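Long-range contacts in D-aminoacyl-tRNA deacylase 1 (PDB 2OKV), which removes D-amino acids from mischarged tRNAs, and glycine from tRNA(Ala), and may take part in DNA replication: residues B[6-11]-B[21-26]; B[72-77]-B[120-125]. All blocks are in the same frame, centred on the assembly; numbering follows the deposited sequence.

In the fold
Both contacts meet the same mixed sheet. Contact 1 (6-11 with 21-26) lies where the chain passes from that sheet to the three-stranded antiparallel one; contact 2 (72-77 with 120-125) pairs edge strand 122-124 with its inner neighbour 73-78. Both are partly buried, with five of eleven touching residues buried in each, but contact 1 includes the exposed Arg-10 and Arg-25, while contact 2 has no exposed touching residue and lies nearer the chain centre. Every hydrogen bond across contact 1 is main chain to main chain, backed by small apolar contacts, whereas contact 2 adds a salt bridge. The two are stitched together where Gly-24 N donates to Glu-73 OE2, and Ser-21 OG probably bonds Asp-124 O.

Contact 1. Residues B[6-11]-B[21-26]; sequences QRVTRA and SAIGRG
Two pairs of backbone bonds join Val-8 to Gly-26 and Ala-11 to Ile-23, each an antiparallel hydrogen-bonded pair whose amides and carbonyls all find partners across the contact. Val-8 N reaches Gly-26 O at 2.9 Å in an almost straight bond; the return bond, from Gly-26 N to Val-8 O, is longer at 3.2 Å. Ile-23 N gives Ala-11 O the shorter bond of the other pair, 2.8 Å, and Ala-11 N donates to Ile-23 O. Between the pairs the chain turns a corner at Thr-9, whose carbonyl lies near Arg-25 N without a usable angle; backbone bonds to Gln-136 hold Thr-9 and Arg-10.

On the buried side Val-8 CG2 touches Ile-23 CD1 at 3.7 Å, and Ala-11 CB rests on Ile-23 CG1. A chi1 of 61° sets that CG1 against the alanine and carries CD1 on to Val-8. The guanidinium of Arg-7 looks elsewhere, bonding the carbonyls of Asp-138 and Val-54. Glu-73 OE2 accepts from Gly-24 N, and Lys-123 NZ donates to Ala-22 O. The corner between the mixed sheet and the beta hairpin of strands 10-15 and 18-23 thus rests on reciprocal main-chain bonds, with charged side chains of contact 2 satisfying further polar groups of 21-26.

Contact 2. Residues B[72-77]-B[120-125]; sequences YEILCV and ELIKDG
Ile-74 and Ile-122 lie side by side and point the same way from neighbouring parallel strands, their CD1 atoms only 3.5 Å apart, closer than usual for two methyl groups. Ile-122 is bent at chi2 (-72°), which swings its CD1 over toward CB and CD1 of Ile-74. Tyr-117 packs against both isoleucines, and Cys-76, on the same face, is covered by Tyr-106, Leu-110 and Leu-113 of helix 99-116.

A ladder of backbone bonds runs through the pairing. Ile-74 N donates to Leu-121 O, and its carbonyl receives Lys-123 N at 2.8 Å in a bond that is virtually straight (178°). Cys-76 N then meets Lys-123 O, also at 2.8 Å, before the ladder ends in a longer and more bent bond from Gly-125 N to Cys-76 O (3.1 Å, 144°). Asp-124 OD1 and Cys-76 O are two acceptors close together and not bonded to each other; OD1 is hydrogen-bonded to Tyr-106 OH.

The opposite face, with Leu-75 and Lys-123, is more polar at its partly exposed margin. Leu-75 is buried there, its CD1 3.8 Å from Lys-123 O. Lys-123, folded at chi2 and chi4, brings NZ to Glu-73 OE1 in a 3.1 Å salt bridge, meeting the oxygen nearly along its C-O axis. Both partners are also held by the 21-26 segment, NZ by Ala-22 O and Glu-73 OE2 by the amide of Gly-24. Beside them the partly exposed Leu-121 crosses Glu-73 at about a right angle, CD2 to CG 4.0 Å.

Strands 73-78 and 122-124 run parallel, joined by a long connection that contains helix 99-116, which covers one face of their sheet: a beta-alpha-beta crossover at the edge of the deacylase's mixed sheet.

Contact 1. Residues B[6-11]-B[21-26]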
loop_
_atom_site.group_PDB
_atom_site.type_symbol
_atom_site.label_atom_id
_atom_site.label_comp_id
_atom_site.label_asym_id
_atom_site.label_seq_id
_atom_site.Cartn_x
_atom_site.Cartn_y
_atom_site.Cartn_z
ATOM N N GLN B 6 4.035 -2.905 3.820
ATOM C CA GLN B 6 3.221 -2.507 4.969
ATOM C C GLN B 6 3.633 -3.317 6.187
ATOM O O GLN B 6 3.717 -4.539 6.113
ATOM C CB GLN B 6 1.728 -2.711 4.677
ATOM C CG GLN B 6 1.192 -1.767 3.589
ATOM C CD GLN B 6 -0.269 -2.017 3.244
ATOM O OE1 GLN B 6 -1.177 -1.578 3.963
ATOM N NE2 GLN B 6 -0.506 -2.679 2.094
ATOM N N ARG B 7 3.880 -2.641 7.304
ATOM C CA ARG B 7 4.225 -3.335 8.540
ATOM C C ARG B 7 2.940 -3.911 9.102
ATOM O O ARG B 7 1.952 -3.200 9.227
ATOM C CB ARG B 7 4.857 -2.377 9.556
ATOM C CG ARG B 7 5.210 -3.039 10.891
ATOM C CD ARG B 7 5.906 -2.094 11.855
ATOM N NE ARG B 7 4.971 -1.136 12.446
ATOM C CZ ARG B 7 5.304 -0.203 13.329
ATOM N NH1 ARG B 7 6.571 -0.066 13.716
ATOM N NH2 ARG B 7 4.366 0.612 13.813
ATOM N N VAL B 8 2.954 -5.190 9.462
ATOM C CA VAL B 8 1.716 -5.844 9.915
ATOM C C VAL B 8 1.817 -6.472 11.312
ATOM O O VAL B 8 2.910 -6.936 11.719
ATOM C CB VAL B 8 1.215 -6.897 8.886
ATOM C CG1 VAL B 8 0.901 -6.235 7.541
ATOM C CG2 VAL B 8 2.217 -8.044 8.714
ATOM N N THR B 9 0.699 -6.495 12.051
ATOM C CA THR B 9 0.680 -7.371 13.224
ATOM C C THR B 9 0.285 -8.788 12.799
ATOM O O THR B 9 0.673 -9.753 13.438
ATOM C CB THR B 9 -0.143 -6.851 14.454
ATOM O OG1 THR B 9 -1.443 -7.411 14.440
ATOM C CG2 THR B 9 -0.218 -5.381 14.491
ATOM N N ARG B 10 -0.443 -8.892 11.683
ATOM C CA ARG B 10 -0.712 -10.160 11.025
ATOM C C ARG B 10 -1.185 -9.910 9.587
ATOM O O ARG B 10 -1.559 -8.805 9.241
ATOM C CB ARG B 10 -1.750 -10.989 11.810
ATOM C CG ARG B 10 -3.095 -10.290 12.008
ATOM C CD ARG B 10 -4.099 -11.141 12.801
ATOM N NE ARG B 10 -3.627 -11.488 14.147
ATOM C CZ ARG B 10 -3.687 -10.699 15.222
ATOM N NH1 ARG B 10 -4.212 -9.478 15.150
ATOM N NH2 ARG B 10 -3.234 -11.144 16.385
ATOM N N ALA B 11 -1.176 -10.941 8.756
ATOM C CA ALA B 11 -1.622 -10.794 7.378
ATOM C C ALA B 11 -1.950 -12.165 6.845
ATOM O O ALA B 11 -1.400 -13.154 7.313
ATOM C CB ALA B 11 -0.539 -10.142 6.542
ATOM N N SER B 21 -2.341 -18.680 2.933
ATOM C CA SER B 21 -1.180 -18.458 3.779
ATOM C C SER B 21 -1.508 -17.397 4.804
ATOM O O SER B 21 -2.485 -16.657 4.655
ATOM C CB SER B 21 0.020 -18.044 2.920
ATOM O OG SER B 21 -0.235 -16.832 2.244
ATOM N N ALA B 22 -0.695 -17.332 5.853
ATOM C CA ALA B 22 -0.899 -16.377 6.924
ATOM C C ALA B 22 0.424 -16.153 7.636
ATOM O O ALA B 22 1.211 -17.100 7.796
ATOM C CB ALA B 22 -1.924 -16.900 7.903
ATOM N N ILE B 23 0.654 -14.910 8.065
ATOM C CA ILE B 23 1.813 -14.569 8.882
ATOM C C ILE B 23 1.366 -13.826 10.144
ATOM O O ILE B 23 0.265 -13.269 10.190
ATOM C CB ILE B 23 2.895 -13.708 8.121
ATOM C CG1 ILE B 23 2.337 -12.355 7.646
ATOM C CG2 ILE B 23 3.527 -14.489 6.960
ATOM C CD1 ILE B 23 3.423 -11.281 7.483
ATOM N N GLY B 24 2.219 -13.833 11.162
ATOM C CA GLY B 24 1.997 -13.008 12.328
ATOM C C GLY B 24 2.696 -11.686 12.117
ATOM O O GLY B 24 2.557 -11.067 11.061
ATOM N N ARG B 25 3.436 -11.232 13.126
ATOM C CA ARG B 25 4.162 -9.976 13.010
ATOM C C ARG B 25 5.194 -10.037 11.879
ATOM O O ARG B 25 5.881 -11.050 11.692
ATOM C CB ARG B 25 4.850 -9.636 14.329
ATOM C CG ARG B 25 3.892 -9.250 15.438
ATOM C CD ARG B 25 4.637 -8.436 16.483
ATOM N NE ARG B 25 3.757 -7.911 17.523
ATOM C CZ ARG B 25 3.795 -8.299 18.798
ATOM N NH1 ARG B 25 4.672 -9.219 19.193
ATOM N NH2 ARG B 25 2.960 -7.764 19.687
ATOM N N GLY B 26 5.298 -8.947 11.131
ATOM C CA GLY B 26 6.258 -8.856 10.053
ATOM C C GLY B 26 5.842 -7.832 9.010
ATOM O O GLY B 26 5.393 -6.730 9.334
#

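Contact 2. Residues B[72-77]-B[120-125]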
loop_
_atom_site.group_PDB
_atom_site.type_symbol
_atom_site.label_atom_id
_atom_site.label_comp_id
_atom_site.label_asym_id
_atom_site.label_seq_id
_atom_site.Cartn_x
_atom_site.Cartn_y
_atom_site.Cartn_z
ATOM N N TYR B 72 11.098 -11.818 12.042
ATOM C CA TYR B 72 9.676 -11.733 11.768
ATOM C C TYR B 72 9.394 -12.315 10.375
ATOM O O TYR B 72 10.314 -12.776 9.687
ATOM C CB TYR B 72 9.180 -10.285 11.893
ATOM C CG TYR B 72 8.914 -9.802 13.318
ATOM C CD1 TYR B 72 8.625 -8.457 13.577
ATOM C CD2 TYR B 72 8.943 -10.684 14.405
ATOM C CE1 TYR B 72 8.361 -8.004 14.872
ATOM C CE2 TYR B 72 8.696 -10.238 15.711
ATOM C CZ TYR B 72 8.398 -8.899 15.930
ATOM O OH TYR B 72 8.144 -8.455 17.215
ATOM N N GLU B 73 8.132 -12.308 9.969
ATOM C CA GLU B 73 7.733 -12.980 8.723
ATOM C C GLU B 73 7.525 -11.987 7.587
ATOM O O GLU B 73 7.441 -10.773 7.811
ATOM C CB GLU B 73 6.466 -13.813 8.928
ATOM C CG GLU B 73 6.668 -15.095 9.740
ATOM C CD GLU B 73 5.349 -15.656 10.271
ATOM O OE1 GLU B 73 4.921 -16.740 9.817
ATOM O OE2 GLU B 73 4.738 -14.996 11.140
ATOM N N ILE B 74 7.451 -12.511 6.365
ATOM C CA ILE B 74 7.203 -11.697 5.183
ATOM C C ILE B 74 6.119 -12.397 4.363
ATOM O O ILE B 74 6.243 -13.569 4.050
ATOM C CB ILE B 74 8.466 -11.549 4.290
ATOM C CG1 ILE B 74 9.631 -10.929 5.077
ATOM C CG2 ILE B 74 8.133 -10.748 3.011
ATOM C CD1 ILE B 74 10.958 -10.940 4.342
ATOM N N LEU B 75 5.046 -11.678 4.062
ATOM C CA LEU B 75 4.047 -12.145 3.109
ATOM C C LEU B 75 4.214 -11.358 1.806
ATOM O O LEU B 75 3.990 -10.152 1.783
ATOM C CB LEU B 75 2.632 -11.941 3.672
ATOM C CG LEU B 75 1.442 -12.234 2.740
ATOM C CD1 LEU B 75 1.422 -13.703 2.365
ATOM C CD2 LEU B 75 0.104 -11.803 3.383
ATOM N N CYS B 76 4.620 -12.032 0.732
ATOM C CA CYS B 76 4.755 -11.367 -0.582
ATOM C C CYS B 76 3.590 -11.717 -1.480
ATOM O O CYS B 76 3.182 -12.887 -1.587
ATOM C CB CYS B 76 6.045 -11.748 -1.332
ATOM S SG CYS B 76 7.508 -11.621 -0.389
ATOM N N VAL B 77 3.067 -10.708 -2.157
ATOM C CA VAL B 77 2.014 -10.937 -3.142
ATOM C C VAL B 77 2.365 -10.156 -4.397
ATOM O O VAL B 77 2.770 -9.000 -4.314
ATOM C CB VAL B 77 0.629 -10.517 -2.604
ATOM C CG1 VAL B 77 -0.461 -10.774 -3.652
ATOM C CG2 VAL B 77 0.307 -11.279 -1.331
ATOM N N GLU B 120 11.114 -20.609 5.726
ATOM C CA GLU B 120 9.903 -20.858 6.517
ATOM C C GLU B 120 9.200 -19.596 6.986
ATOM O O GLU B 120 8.032 -19.645 7.386
ATOM C CB GLU B 120 10.217 -21.762 7.722
ATOM C CG GLU B 120 11.015 -21.085 8.838
ATOM C CD GLU B 120 12.524 -21.075 8.609
ATOM O OE1 GLU B 120 12.996 -21.611 7.583
ATOM O OE2 GLU B 120 13.244 -20.527 9.479
ATOM N N LEU B 121 9.915 -18.472 6.944
ATOM C CA LEU B 121 9.360 -17.180 7.347
ATOM C C LEU B 121 8.879 -16.339 6.167
ATOM O O LEU B 121 8.455 -15.185 6.335
ATOM C CB LEU B 121 10.402 -16.406 8.164
ATOM C CG LEU B 121 10.953 -17.117 9.403
ATOM C CD1 LEU B 121 12.107 -16.312 9.987
ATOM C CD2 LEU B 121 9.852 -17.323 10.448
ATOM N N ILE B 122 8.950 -16.915 4.974
ATOM C CA ILE B 122 8.490 -16.253 3.747
ATOM C C ILE B 122 7.256 -16.989 3.239
ATOM O O ILE B 122 7.323 -18.185 2.954
ATOM C CB ILE B 122 9.585 -16.268 2.610
ATOM C CG1 ILE B 122 10.951 -15.720 3.092
ATOM C CG2 ILE B 122 9.066 -15.607 1.317
ATOM C CD1 ILE B 122 11.031 -14.275 3.315
ATOM N N LYS B 123 6.143 -16.256 3.136
ATOM C CA LYS B 123 4.870 -16.760 2.613
ATOM C C LYS B 123 4.447 -15.999 1.351
ATOM O O LYS B 123 4.832 -14.844 1.134
ATOM C CB LYS B 123 3.766 -16.632 3.681
ATOM C CG LYS B 123 3.711 -17.761 4.717
ATOM C CD LYS B 123 4.880 -17.737 5.705
ATOM C CE LYS B 123 4.850 -18.938 6.665
ATOM N NZ LYS B 123 3.805 -18.735 7.722
ATOM N N ASP B 124 3.625 -16.652 0.536
ATOM C CA ASP B 124 3.238 -16.137 -0.758
ATOM C C ASP B 124 1.714 -16.139 -0.880
ATOM O O ASP B 124 1.015 -16.894 -0.184
ATOM C CB ASP B 124 3.869 -17.035 -1.843
ATOM C CG ASP B 124 3.650 -16.523 -3.266
ATOM O OD1 ASP B 124 3.352 -15.319 -3.481
ATOM O OD2 ASP B 124 3.794 -17.346 -4.182
ATOM N N GLY B 125 1.200 -15.310 -1.782
ATOM C CA GLY B 125 -0.170 -15.466 -2.242
ATOM C C GLY B 125 -0.208 -16.590 -3.259
ATOM O O GLY B 125 0.645 -17.488 -3.241
#